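PDB 4TW5: Eps1p from Saccharomyces cerevisiae, which is a member of the thioredoxin clan that carries two thioredoxin-like domains, each with a disulfide-bonded CXXC motif. Local coordinates for residues A[22-26]-A[90-94]; A[37-43]-A[85-89]; A[128-134]-A[188-192]; A[175-180]-A[229-233]. All coordinates share one frame; numbering follows the deposited sequence. Where two conformers were deposited one is given.

Contact 1: A[22-26]-A[90-94]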
loop_
_atom_site.group_PDB
_atom_site.type_symbol
_atom_site.label_atom_id
_atom_site.label_comp_id
_atom_site.label_asym_id
_atom_site.label_seq_id
_atom_site.Cartn_x
_atom_site.Cartn_y
_atom_site.Cartn_z
ATOM N N GLU A 22 31.732 18.215 -46.689
ATOM C CA GLU A 22 31.581 18.922 -45.443
ATOM C C GLU A 22 30.805 18.154 -44.354
ATOM O O GLU A 22 31.163 18.234 -43.178
ATOM C CB GLU A 22 30.936 20.275 -45.731
ATOM C CG GLU A 22 30.638 21.067 -44.487
ATOM C CD GLU A 22 31.897 21.472 -43.743
ATOM O OE1 GLU A 22 32.976 21.513 -44.379
ATOM O OE2 GLU A 22 31.785 21.750 -42.521
ATOM N N LEU A 23 29.756 17.423 -44.726
ATOM C CA LEU A 23 28.960 16.686 -43.729
ATOM C C LEU A 23 29.598 15.349 -43.304
ATOM O O LEU A 23 29.110 14.695 -42.387
ATOM C CB LEU A 23 27.539 16.424 -44.245
ATOM C CG LEU A 23 26.693 17.610 -44.743
ATOM C CD1 LEU A 23 25.192 17.346 -44.602
ATOM C CD2 LEU A 23 27.051 18.943 -44.083
ATOM N N SER A 24 30.697 14.955 -43.944
ATOM C CA SER A 24 31.352 13.680 -43.629
ATOM C C SER A 24 32.082 13.660 -42.279
ATOM O O SER A 24 32.638 12.630 -41.908
ATOM C CB SER A 24 32.328 13.285 -44.738
ATOM O OG SER A 24 33.374 14.228 -44.863
ATOM N N LYS A 25 32.168 14.795 -41.580
ATOM C CA LYS A 25 32.730 14.813 -40.225
ATOM C C LYS A 25 31.867 15.639 -39.279
ATOM O O LYS A 25 31.411 16.720 -39.637
ATOM C CB LYS A 25 34.166 15.356 -40.230
ATOM C CG LYS A 25 35.195 14.430 -40.870
ATOM C CD LYS A 25 35.217 13.058 -40.200
ATOM C CE LYS A 25 35.875 12.027 -41.113
ATOM N NZ LYS A 25 35.805 10.652 -40.533
ATOM N N GLY A 26 31.634 15.120 -38.075
ATOM C CA GLY A 26 30.856 15.823 -37.069
ATOM C C GLY A 26 29.397 16.071 -37.413
ATOM O O GLY A 26 28.848 15.496 -38.344
ATOM N N LEU A 90 19.288 18.869 -39.002
ATOM C CA LEU A 90 20.481 18.246 -38.442
ATOM C C LEU A 90 20.951 17.039 -39.265
ATOM O O LEU A 90 20.188 16.109 -39.540
ATOM C CB LEU A 90 20.247 17.810 -36.996
ATOM C CG LEU A 90 21.471 17.215 -36.265
ATOM C CD1 LEU A 90 22.577 18.281 -36.032
ATOM C CD2 LEU A 90 21.054 16.599 -34.952
ATOM N N TYR A 91 22.217 17.055 -39.653
ATOM C CA TYR A 91 22.818 15.950 -40.377
ATOM C C TYR A 91 23.989 15.381 -39.601
ATOM O O TYR A 91 24.593 16.073 -38.779
ATOM C CB TYR A 91 23.286 16.403 -41.753
ATOM C CG TYR A 91 22.170 16.602 -42.756
ATOM C CD1 TYR A 91 21.331 17.708 -42.679
ATOM C CD2 TYR A 91 21.982 15.711 -43.805
ATOM C CE1 TYR A 91 20.314 17.903 -43.603
ATOM C CE2 TYR A 91 20.966 15.900 -44.736
ATOM C CZ TYR A 91 20.143 17.004 -44.624
ATOM O OH TYR A 91 19.145 17.218 -45.533
ATOM N N ASN A 92 24.265 14.097 -39.796
ATOM C CA ASN A 92 25.521 13.535 -39.327
ATOM C C ASN A 92 26.230 12.960 -40.568
ATOM O O ASN A 92 25.718 13.115 -41.680
ATOM C CB ASN A 92 25.293 12.542 -38.182
ATOM C CG ASN A 92 24.463 11.304 -38.576
ATOM O OD1 ASN A 92 24.162 11.045 -39.739
ATOM N ND2 ASN A 92 24.110 10.529 -37.566
ATOM N N PRO A 93 27.417 12.351 -40.412
ATOM C CA PRO A 93 28.049 11.728 -41.593
ATOM C C PRO A 93 27.201 10.667 -42.329
ATOM O O PRO A 93 27.441 10.425 -43.516
ATOM C CB PRO A 93 29.314 11.074 -41.005
ATOM C CG PRO A 93 29.639 11.892 -39.812
ATOM C CD PRO A 93 28.322 12.344 -39.238
ATOM N N SER A 94 26.262 10.022 -41.644
ATOM C CA SER A 94 25.338 9.098 -42.329
ATOM C C SER A 94 24.194 9.790 -43.059
ATOM O O SER A 94 23.475 9.139 -43.817
ATOM C CB SER A 94 24.750 8.057 -41.373
ATOM O OG SER A 94 25.764 7.427 -40.607
#

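Contact 2: A[37-43]-A[85-89]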
loop_
_atom_site.group_PDB
_atom_site.type_symbol
_atom_site.label_atom_id
_atom_site.label_comp_id
_atom_site.label_asym_id
_atom_site.label_seq_id
_atom_site.Cartn_x
_atom_site.Cartn_y
_atom_site.Cartn_z
ATOM N N CYS A 37 12.278 34.738 -49.957
ATOM C CA CYS A 37 11.389 34.320 -48.876
ATOM C C CYS A 37 11.216 35.343 -47.763
ATOM O O CYS A 37 12.196 35.937 -47.298
ATOM C CB CYS A 37 11.902 32.989 -48.286
ATOM S SG CYS A 37 11.207 32.469 -46.687
ATOM N N PRO A 38 9.946 35.571 -47.365
ATOM C CA PRO A 38 9.540 36.530 -46.332
ATOM C C PRO A 38 10.303 36.271 -45.038
ATOM O O PRO A 38 11.038 37.123 -44.538
ATOM C CB PRO A 38 8.053 36.233 -46.119
ATOM C CG PRO A 38 7.590 35.522 -47.341
ATOM C CD PRO A 38 8.791 35.030 -48.107
ATOM N N HIS A 39 10.111 35.060 -44.516
ATOM C CA HIS A 39 10.622 34.652 -43.210
ATOM C C HIS A 39 12.125 34.324 -43.214
ATOM O O HIS A 39 12.742 34.230 -42.154
ATOM C CB HIS A 39 9.826 33.455 -42.671
ATOM C CG HIS A 39 10.030 33.209 -41.205
ATOM N ND1 HIS A 39 11.231 32.788 -40.670
ATOM C CD2 HIS A 39 9.180 33.341 -40.161
ATOM C CE1 HIS A 39 11.108 32.665 -39.360
ATOM N NE2 HIS A 39 9.873 32.995 -39.025
ATOM N N CYS A 40 12.717 34.123 -44.387
ATOM C CA CYS A 40 14.094 33.634 -44.425
ATOM C C CYS A 40 15.109 34.776 -44.439
ATOM O O CYS A 40 16.311 34.539 -44.337
ATOM C CB CYS A 40 14.326 32.749 -45.657
ATOM S SG CYS A 40 12.967 31.624 -46.054
ATOM N N LYS A 41 14.622 36.013 -44.482
ATOM C CA LYS A 41 15.486 37.177 -44.332
ATOM C C LYS A 41 15.256 37.748 -42.950
ATOM O O LYS A 41 15.916 38.696 -42.526
ATOM C CB LYS A 41 15.217 38.237 -45.402
ATOM C CG LYS A 41 15.216 37.718 -46.822
ATOM C CD LYS A 41 15.017 38.868 -47.791
ATOM C CE LYS A 41 15.208 38.414 -49.219
ATOM N NZ LYS A 41 16.529 37.742 -49.384
ATOM N N HIS A 42 14.329 37.129 -42.236
ATOM C CA HIS A 42 14.147 37.438 -40.836
ATOM C C HIS A 42 14.903 36.417 -39.989
ATOM O O HIS A 42 15.089 36.611 -38.787
ATOM C CB HIS A 42 12.654 37.421 -40.491
ATOM C CG HIS A 42 12.317 38.147 -39.230
ATOM N ND1 HIS A 42 11.361 37.697 -38.343
ATOM C CD2 HIS A 42 12.793 39.305 -38.714
ATOM C CE1 HIS A 42 11.271 38.541 -37.331
ATOM N NE2 HIS A 42 12.131 39.524 -37.531
ATOM N N LEU A 43 15.372 35.353 -40.643
ATOM C CA LEU A 43 16.245 34.353 -40.025
ATOM C C LEU A 43 17.727 34.681 -40.194
ATOM O O LEU A 43 18.519 34.504 -39.274
ATOM C CB LEU A 43 15.960 32.976 -40.631
ATOM C CG LEU A 43 16.790 31.747 -40.246
ATOM C CD1 LEU A 43 16.663 31.409 -38.764
ATOM C CD2 LEU A 43 16.380 30.567 -41.086
ATOM N N PHE A 85 10.378 26.694 -46.648
ATOM C CA PHE A 85 11.416 27.699 -46.477
ATOM C C PHE A 85 11.028 28.620 -45.325
ATOM O O PHE A 85 9.881 29.067 -45.248
ATOM C CB PHE A 85 11.623 28.508 -47.759
ATOM C CG PHE A 85 12.283 27.741 -48.874
ATOM C CD1 PHE A 85 13.342 26.883 -48.614
ATOM C CD2 PHE A 85 11.845 27.881 -50.184
ATOM C CE1 PHE A 85 13.955 26.180 -49.644
ATOM C CE2 PHE A 85 12.447 27.182 -51.217
ATOM C CZ PHE A 85 13.505 26.329 -50.945
ATOM N N PRO A 86 11.968 28.870 -44.399
ATOM C CA PRO A 86 13.272 28.205 -44.396
ATOM C C PRO A 86 13.169 26.868 -43.675
ATOM O O PRO A 86 12.251 26.681 -42.871
ATOM C CB PRO A 86 14.150 29.175 -43.622
ATOM C CG PRO A 86 13.204 29.787 -42.641
ATOM C CD PRO A 86 11.858 29.859 -43.313
ATOM N N GLU A 87 14.099 25.961 -43.938
ATOM C CA GLU A 87 14.077 24.669 -43.265
ATOM C C GLU A 87 15.389 24.359 -42.567
ATOM O O GLU A 87 16.435 24.221 -43.217
ATOM C CB GLU A 87 13.748 23.561 -44.250
ATOM C CG GLU A 87 13.694 22.212 -43.587
ATOM C CD GLU A 87 12.978 21.178 -44.412
ATOM O OE1 GLU A 87 12.400 21.542 -45.461
ATOM O OE2 GLU A 87 13.002 19.996 -44.009
ATOM N N ILE A 88 15.325 24.246 -41.241
ATOM C CA ILE A 88 16.508 23.979 -40.432
ATOM C C ILE A 88 16.662 22.495 -40.072
ATOM O O ILE A 88 15.780 21.911 -39.450
ATOM C CB ILE A 88 16.470 24.796 -39.152
ATOM C CG1 ILE A 88 16.127 26.247 -39.478
ATOM C CG2 ILE A 88 17.803 24.682 -38.404
ATOM C CD1 ILE A 88 15.986 27.107 -38.264
ATOM N N ARG A 89 17.795 21.901 -40.440
ATOM C CA ARG A 89 17.990 20.451 -40.322
ATOM C C ARG A 89 19.309 20.032 -39.659
ATOM O O ARG A 89 20.314 20.753 -39.736
ATOM C CB ARG A 89 17.932 19.809 -41.702
ATOM C CG ARG A 89 16.619 19.930 -42.445
ATOM C CD ARG A 89 16.691 19.092 -43.697
ATOM N NE ARG A 89 15.422 19.021 -44.401
ATOM C CZ ARG A 89 15.150 18.126 -45.344
ATOM N NH1 ARG A 89 16.063 17.241 -45.701
ATOM N NH2 ARG A 89 13.970 18.125 -45.939
#

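Contact 3: A[128-134]-A[188-192]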
loop_
_atom_site.group_PDB
_atom_site.type_symbol
_atom_site.label_atom_id
_atom_site.label_comp_id
_atom_site.label_asym_id
_atom_site.label_seq_id
_atom_site.Cartn_x
_atom_site.Cartn_y
_atom_site.Cartn_z
ATOM N N LEU A 128 27.970 6.665 -24.047
ATOM C CA LEU A 128 27.159 7.190 -22.947
ATOM C C LEU A 128 27.684 6.796 -21.560
ATOM O O LEU A 128 27.473 7.524 -20.594
ATOM C CB LEU A 128 25.707 6.741 -23.106
ATOM C CG LEU A 128 24.661 7.320 -22.161
ATOM C CD1 LEU A 128 24.514 8.859 -22.342
ATOM C CD2 LEU A 128 23.344 6.583 -22.330
ATOM N N ASP A 129 28.375 5.662 -21.467
ATOM C CA ASP A 129 28.967 5.185 -20.203
ATOM C C ASP A 129 30.013 6.122 -19.608
ATOM O O ASP A 129 30.300 6.057 -18.420
ATOM C CB ASP A 129 29.657 3.832 -20.412
ATOM C CG ASP A 129 28.702 2.665 -20.514
ATOM O OD1 ASP A 129 27.506 2.838 -20.858
ATOM O OD2 ASP A 129 29.209 1.532 -20.314
ATOM N N SER A 130 30.618 6.966 -20.435
ATOM C CA SER A 130 31.634 7.889 -19.938
ATOM C C SER A 130 30.998 9.006 -19.135
ATOM O O SER A 130 31.661 9.645 -18.322
ATOM C CB SER A 130 32.421 8.495 -21.101
ATOM O OG SER A 130 32.990 7.463 -21.889
ATOM N N ALA A 131 29.701 9.217 -19.335
ATOM C CA ALA A 131 29.029 10.331 -18.676
ATOM C C ALA A 131 28.179 9.865 -17.502
ATOM O O ALA A 131 27.717 8.719 -17.460
ATOM C CB ALA A 131 28.202 11.080 -19.650
ATOM N N LYS A 132 28.022 10.754 -16.534
ATOM C CA LYS A 132 27.132 10.542 -15.402
ATOM C C LYS A 132 25.686 10.787 -15.831
ATOM O O LYS A 132 25.427 11.561 -16.758
ATOM C CB LYS A 132 27.496 11.474 -14.258
ATOM C CG LYS A 132 27.024 11.041 -12.892
ATOM C CD LYS A 132 26.558 12.263 -12.090
ATOM C CE LYS A 132 27.560 13.392 -12.171
ATOM N NZ LYS A 132 27.067 14.628 -11.480
ATOM N N SER A 133 24.742 10.115 -15.180
ATOM C CA SER A 133 23.346 10.485 -15.337
ATOM C C SER A 133 23.087 11.717 -14.478
ATOM O O SER A 133 23.569 11.797 -13.349
ATOM C CB SER A 133 22.422 9.339 -14.946
ATOM O OG SER A 133 21.074 9.769 -14.916
ATOM N N GLU A 134 22.381 12.701 -15.022
ATOM C CA GLU A 134 22.018 13.877 -14.234
ATOM C C GLU A 134 20.768 13.626 -13.381
ATOM O O GLU A 134 20.438 14.453 -12.520
ATOM C CB GLU A 134 21.781 15.101 -15.138
ATOM C CG GLU A 134 23.032 15.635 -15.872
ATOM C CD GLU A 134 24.244 15.801 -14.955
ATOM O OE1 GLU A 134 24.119 16.434 -13.885
ATOM O OE2 GLU A 134 25.334 15.293 -15.301
ATOM N N LYS A 188 18.754 8.364 -19.215
ATOM C CA LYS A 188 20.036 9.011 -19.052
ATOM C C LYS A 188 20.254 10.085 -20.124
ATOM O O LYS A 188 20.684 11.182 -19.824
ATOM C CB LYS A 188 21.153 7.967 -19.120
ATOM C CG LYS A 188 22.553 8.512 -18.903
ATOM C CD LYS A 188 23.491 7.348 -18.725
ATOM C CE LYS A 188 24.904 7.787 -18.459
ATOM N NZ LYS A 188 25.762 6.605 -18.202
ATOM N N ILE A 189 19.920 9.772 -21.369
ATOM C CA ILE A 189 20.100 10.723 -22.456
ATOM C C ILE A 189 19.176 11.950 -22.224
ATOM O O ILE A 189 19.633 13.095 -22.255
ATOM C CB ILE A 189 19.814 10.040 -23.830
ATOM C CG1 ILE A 189 20.805 8.907 -24.078
ATOM C CG2 ILE A 189 19.903 11.019 -24.972
ATOM C CD1 ILE A 189 20.436 7.995 -25.247
ATOM N N ILE A 190 17.914 11.687 -21.898
ATOM C CA ILE A 190 16.956 12.714 -21.513
ATOM C C ILE A 190 17.457 13.581 -20.384
ATOM O O ILE A 190 17.227 14.804 -20.403
ATOM C CB ILE A 190 15.627 12.093 -21.108
ATOM C CG1 ILE A 190 14.992 11.431 -22.323
ATOM C CG2 ILE A 190 14.699 13.108 -20.483
ATOM C CD1 ILE A 190 13.880 10.487 -21.980
ATOM N N SER A 191 18.093 12.987 -19.378
ATOM C CA SER A 191 18.536 13.789 -18.242
ATOM C C SER A 191 19.627 14.776 -18.666
ATOM O O SER A 191 19.637 15.920 -18.231
ATOM C CB SER A 191 19.039 12.922 -17.104
ATOM O OG SER A 191 20.330 12.422 -17.378
ATOM N N ARG A 192 20.523 14.339 -19.540
ATOM C CA ARG A 192 21.619 15.198 -19.942
ATOM C C ARG A 192 21.134 16.278 -20.913
ATOM O O ARG A 192 21.566 17.395 -20.827
ATOM C CB ARG A 192 22.743 14.374 -20.557
ATOM C CG ARG A 192 23.594 13.657 -19.498
ATOM C CD ARG A 192 24.597 12.641 -20.089
ATOM N NE ARG A 192 25.533 13.133 -21.109
ATOM C CZ ARG A 192 26.579 13.922 -20.871
ATOM N NH1 ARG A 192 26.845 14.328 -19.644
ATOM N NH2 ARG A 192 27.376 14.280 -21.864
HETATM O O HOH W 1 26.324 13.993 -17.222
#

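Contact 4: A[175-180]-A[229-233]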
loop_
_atom_site.group_PDB
_atom_site.type_symbol
_atom_site.label_atom_id
_atom_site.label_comp_id
_atom_site.label_asym_id
_atom_site.label_seq_id
_atom_site.Cartn_x
_atom_site.Cartn_y
_atom_site.Cartn_z
ATOM N N LYS A 175 11.707 -6.876 -12.917
ATOM C CA LYS A 175 10.723 -7.947 -13.068
ATOM C C LYS A 175 9.480 -7.489 -13.859
ATOM O O LYS A 175 8.947 -6.391 -13.638
ATOM C CB LYS A 175 10.310 -8.455 -11.689
ATOM C CG LYS A 175 11.470 -8.902 -10.812
ATOM C CD LYS A 175 12.292 -9.980 -11.517
ATOM C CE LYS A 175 13.568 -10.294 -10.740
ATOM N NZ LYS A 175 14.580 -10.800 -11.715
ATOM N N ASN A 176 9.040 -8.326 -14.794
ATOM C CA ASN A 176 7.866 -8.032 -15.615
ATOM C C ASN A 176 7.907 -6.608 -16.231
ATOM O O ASN A 176 6.899 -5.884 -16.266
ATOM C CB ASN A 176 6.596 -8.239 -14.785
ATOM C CG ASN A 176 6.518 -9.632 -14.203
ATOM O OD1 ASN A 176 7.141 -10.548 -14.730
ATOM N ND2 ASN A 176 5.764 -9.803 -13.116
ATOM N N CYS A 177 9.086 -6.221 -16.704
ATOM C CA CYS A 177 9.259 -4.948 -17.370
ATOM C C CYS A 177 10.241 -5.081 -18.507
ATOM O O CYS A 177 11.421 -4.801 -18.342
ATOM C CB CYS A 177 9.750 -3.871 -16.396
ATOM S SG CYS A 177 9.867 -2.215 -17.148
ATOM N N ASP A 178 9.727 -5.463 -19.671
ATOM C CA ASP A 178 10.537 -5.682 -20.855
ATOM C C ASP A 178 11.297 -4.438 -21.303
ATOM O O ASP A 178 12.406 -4.536 -21.817
ATOM C CB ASP A 178 9.661 -6.165 -22.010
ATOM C CG ASP A 178 9.051 -7.537 -21.759
ATOM O OD1 ASP A 178 9.624 -8.339 -20.975
ATOM O OD2 ASP A 178 7.971 -7.795 -22.338
ATOM N N LYS A 179 10.692 -3.272 -21.111
ATOM C CA LYS A 179 11.250 -2.033 -21.636
ATOM C C LYS A 179 12.158 -1.288 -20.658
ATOM O O LYS A 179 12.821 -0.358 -21.056
ATOM C CB LYS A 179 10.120 -1.111 -22.100
ATOM C CG LYS A 179 9.340 -1.657 -23.292
ATOM C CD LYS A 179 7.936 -1.041 -23.326
ATOM C CE LYS A 179 7.077 -1.622 -24.427
ATOM N NZ LYS A 179 5.638 -1.235 -24.203
ATOM N N CYS A 180 12.190 -1.701 -19.392
ATOM C CA CYS A 180 12.922 -0.974 -18.364
ATOM C C CYS A 180 14.413 -0.728 -18.685
ATOM O O CYS A 180 14.944 0.363 -18.435
ATOM C CB CYS A 180 12.823 -1.698 -17.033
ATOM S SG CYS A 180 11.363 -1.406 -16.037
ATOM N N ALA A 229 1.058 -8.819 -17.524
ATOM C CA ALA A 229 2.251 -9.461 -18.062
ATOM C C ALA A 229 3.466 -8.555 -17.944
ATOM O O ALA A 229 4.577 -8.988 -17.608
ATOM C CB ALA A 229 2.025 -9.849 -19.531
ATOM N N ASP A 230 3.226 -7.281 -18.206
ATOM C CA ASP A 230 4.285 -6.340 -18.453
ATOM C C ASP A 230 3.908 -4.958 -17.943
ATOM O O ASP A 230 2.741 -4.559 -17.972
ATOM C CB ASP A 230 4.573 -6.312 -19.951
ATOM C CG ASP A 230 5.815 -5.522 -20.296
ATOM O OD1 ASP A 230 6.927 -5.921 -19.891
ATOM O OD2 ASP A 230 5.668 -4.500 -20.995
ATOM N N ARG A 231 4.919 -4.249 -17.462
ATOM C CA ARG A 231 4.793 -2.895 -16.963
ATOM C C ARG A 231 5.857 -2.045 -17.643
ATOM O O ARG A 231 6.880 -2.564 -18.114
ATOM C CB ARG A 231 4.969 -2.860 -15.448
ATOM C CG ARG A 231 4.458 -4.110 -14.776
ATOM C CD ARG A 231 4.779 -4.118 -13.315
ATOM N NE ARG A 231 6.109 -4.638 -13.032
ATOM C CZ ARG A 231 6.584 -4.731 -11.803
ATOM N NH1 ARG A 231 5.836 -4.337 -10.784
ATOM N NH2 ARG A 231 7.789 -5.214 -11.591
ATOM N N GLU A 232 5.644 -0.736 -17.623
ATOM C CA GLU A 232 6.567 0.227 -18.210
ATOM C C GLU A 232 6.898 1.298 -17.209
ATOM O O GLU A 232 6.071 1.627 -16.367
ATOM C CB GLU A 232 5.948 0.938 -19.409
ATOM C CG GLU A 232 5.840 0.202 -20.699
ATOM C CD GLU A 232 5.172 1.079 -21.732
ATOM O OE1 GLU A 232 4.665 2.148 -21.314
ATOM O OE2 GLU A 232 5.166 0.722 -22.940
ATOM N N PRO A 233 8.090 1.896 -17.334
ATOM C CA PRO A 233 8.397 3.034 -16.461
ATOM C C PRO A 233 7.492 4.209 -16.834
ATOM O O PRO A 233 7.029 4.303 -17.981
ATOM C CB PRO A 233 9.876 3.316 -16.748
ATOM C CG PRO A 233 10.371 2.052 -17.457
ATOM C CD PRO A 233 9.211 1.545 -18.214
HETATM O O HOH W 2 7.884 -2.685 -20.462
HETATM O O HOH W 3 3.699 -2.339 -21.583
#

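Contact 1: A[22-26]-A[90-94]
Leu23 and Tyr91 set the apolar half of this contact, their side chains crossing at a slant. On Leu23 a single methyl does the touching: CD1 lies 3.6 Å from Tyr91 CB and stays close to CG and CD2 of the ring. It gets there because chi2, -153°, swings CD1 roughly anti to CA, to the far end of the side chain. Tyr91 starts toward Leu23 at CB, but its ring then leads away, and its OH is bound elsewhere, to Glu80 and Arg89. The leucine therefore meets the root of the tyrosine and not its polar end.

The other half belongs to Pro93, whose ring lies against backbone carbonyls where helix 19-23 runs into the turn before strand 27-33. Pro93 CD approaches Gly26 O at 3.3 Å, and Pro93 CG lies 3.7 Å from Ser24 O. Pro93 CA makes a CA-H...O contact with Leu23 O at 3.2 Å, with an angle of 139° at the hydrogen.

Proline has no N-H to offer these oxygens, so C-H groups face them instead, CA and CD being the more polarised ones beside the nitrogen. Together with the 243 Å² buried, this implies adhesion by dispersion and weak electrostatics between the end of strand 87-92 and segment 22-26.

Contact 2: A[37-43]-A[85-89]
Pro86 wedges its ring between Cys40, Leu43 and His39, and it can be followed atom by atom from CB round to CD. Pro86 CB lies 3.6 Å from Cys40 SG, with the leucine close by. At CG the neighbour changes: Leu43 CD2 comes within 3.6 Å of Pro86 CG. CD, where the ring closes on the nitrogen, returns to the sulfur, Pro86 CD being 3.4 Å from Cys40 SG. The same CD has His39 ND1 at 4.0 Å, and the histidine and proline side chains cross at about a right angle. His39 ND1 is buried here without a polar partner in the model.

Cys40 SG is turned onto the proline by its torsion, chi1 -41°, which sets it beside the cysteine's own backbone N. It is joined to Cys37 SG by a disulfide of 2.0 Å. Both sulfurs reach Phe85 too: Cys40 SG is 3.8 Å from Phe85 CB, Cys37 SG 4.1 Å from the same carbon. The peptide bond between Phe85 and Pro86 is cis. Beyond the proline, Ile88 extends the apolar contact by meeting Leu43, whereas Glu87 points away and pairs with Arg89.

A CXXC disulfide, here Cys-Pro-His-Cys ahead of helix 44-53, packed against a cis-proline just before a central strand is the hallmark of redox-type thioredoxin-family domains.

Contact 3: A[128-134]-A[188-192]
In the second thioredoxin-like domain, the helix that follows the CXXC motif, 180-196, receives the lead-in to strand 136-137, with Lys188 lying along Leu128. The lysine is fully extended, and the lysine and leucine chains lie alongside each other, pointing opposite ways, Leu128 CG resting 3.6 Å from Lys188 CD. This carries Lys188 NZ beyond the leucine to Leu128 O, a 3.1 Å hydrogen bond that arrives 50° out of the carbonyl plane. Ala131 N, closing the 3-10 turn, takes the opposite face of that oxygen. Lys188 NZ also makes a weak bond to Ala131 O at 3.0 Å and a salt bridge to Asp169, so the buried ammonium has three oxygen partners, one of them a carboxylate.

One turn along, Ser191 OG serves two backbones. It accepts from Glu134 N at 3.1 Å and donates to Lys188 O of its own helix at 2.8 Å; chi1, 77°, puts the hydroxyl between the serine's N and C. Arg192 bends at chi3, 55°, and lays one guanidinium face beneath Ala131, whose CB is 3.5 Å from Arg192 CZ. A water joins Arg192 NH1 to Lys132 O and Glu134 OE2.

On the apolar side Leu128 and Ile189 both pack on Pro121 of helix 121-124. Segment 128-134 thus leads from helix 121-124 along helix 180-196 toward the outermost strand 136-137.

Contact 4: A[175-180]-A[229-233]
Segments 175-180 and 229-233 run side by side in the same direction, Cys177 CA 4.9 Å from Arg231 CA, until the first folds into a type I turn from Cys177 to Cys180. This is the CXXC loop of a thioredoxin-like domain against the segment that leads into strand 234-238. Arg231 N donates to Asn176 O at 2.8 Å, the backbone bond that sets the register.

Arg231 then reaches along the loop, bending at chi3, -85°, so that Lys175 O lies at the guanidinium edge in its plane. Arg231 NH2 meets Lys175 O at 2.6 Å with an N-H...O angle of 162°; NE adds a weak bond to the same oxygen. Asp230 binds the turn through its carboxylate: OD1 takes Asp178 N on the syn lone pair, at 2.8 Å and an almost straight 178°. That oxygen is also 3.3 Å from Asp178 OD2, two acceptors in proximity, which may raise the proton affinity of one acid. A water bridges Lys179 N, Asp230 OD2 and Arg231 O.

Lys179, extended beyond CG, reaches Glu232 OE2 in a salt bridge, modelled so short that its exact length is doubtful, and it also makes a cation-pi contact with Tyr254. Pro233 appears to take the place that Pro86 holds beside Cys37 and Cys40, but its preceding peptide is trans, with Glu232 CA and Pro233 CA 3.8 Å apart. Cys180 SG, bonded to Cys177 SG, lies 3.9 Å from Pro233 CG.

In the fold
The four contacts fall into two pairs, one in each thioredoxin-like domain. Contacts 1 and 2 share strand 87-92 and lie toward its two ends, their centres 22 Å apart; contact 2 holds the CXXC disulfide, and contact 1 lies far along the strand from it. Contacts 3 and 4 alternate along the chain and are linked by helix 180-196, which starts at the second CXXC motif in contact 4 and carries contact 3 further on; their centres are also 22 Å apart, their nearest atoms about 9 Å. The two disulfide-bearing contacts, 2 and 4, have centres 44 Å apart, on opposite sides of the chain's centre, so the two CXXC motifs do not meet within one chain.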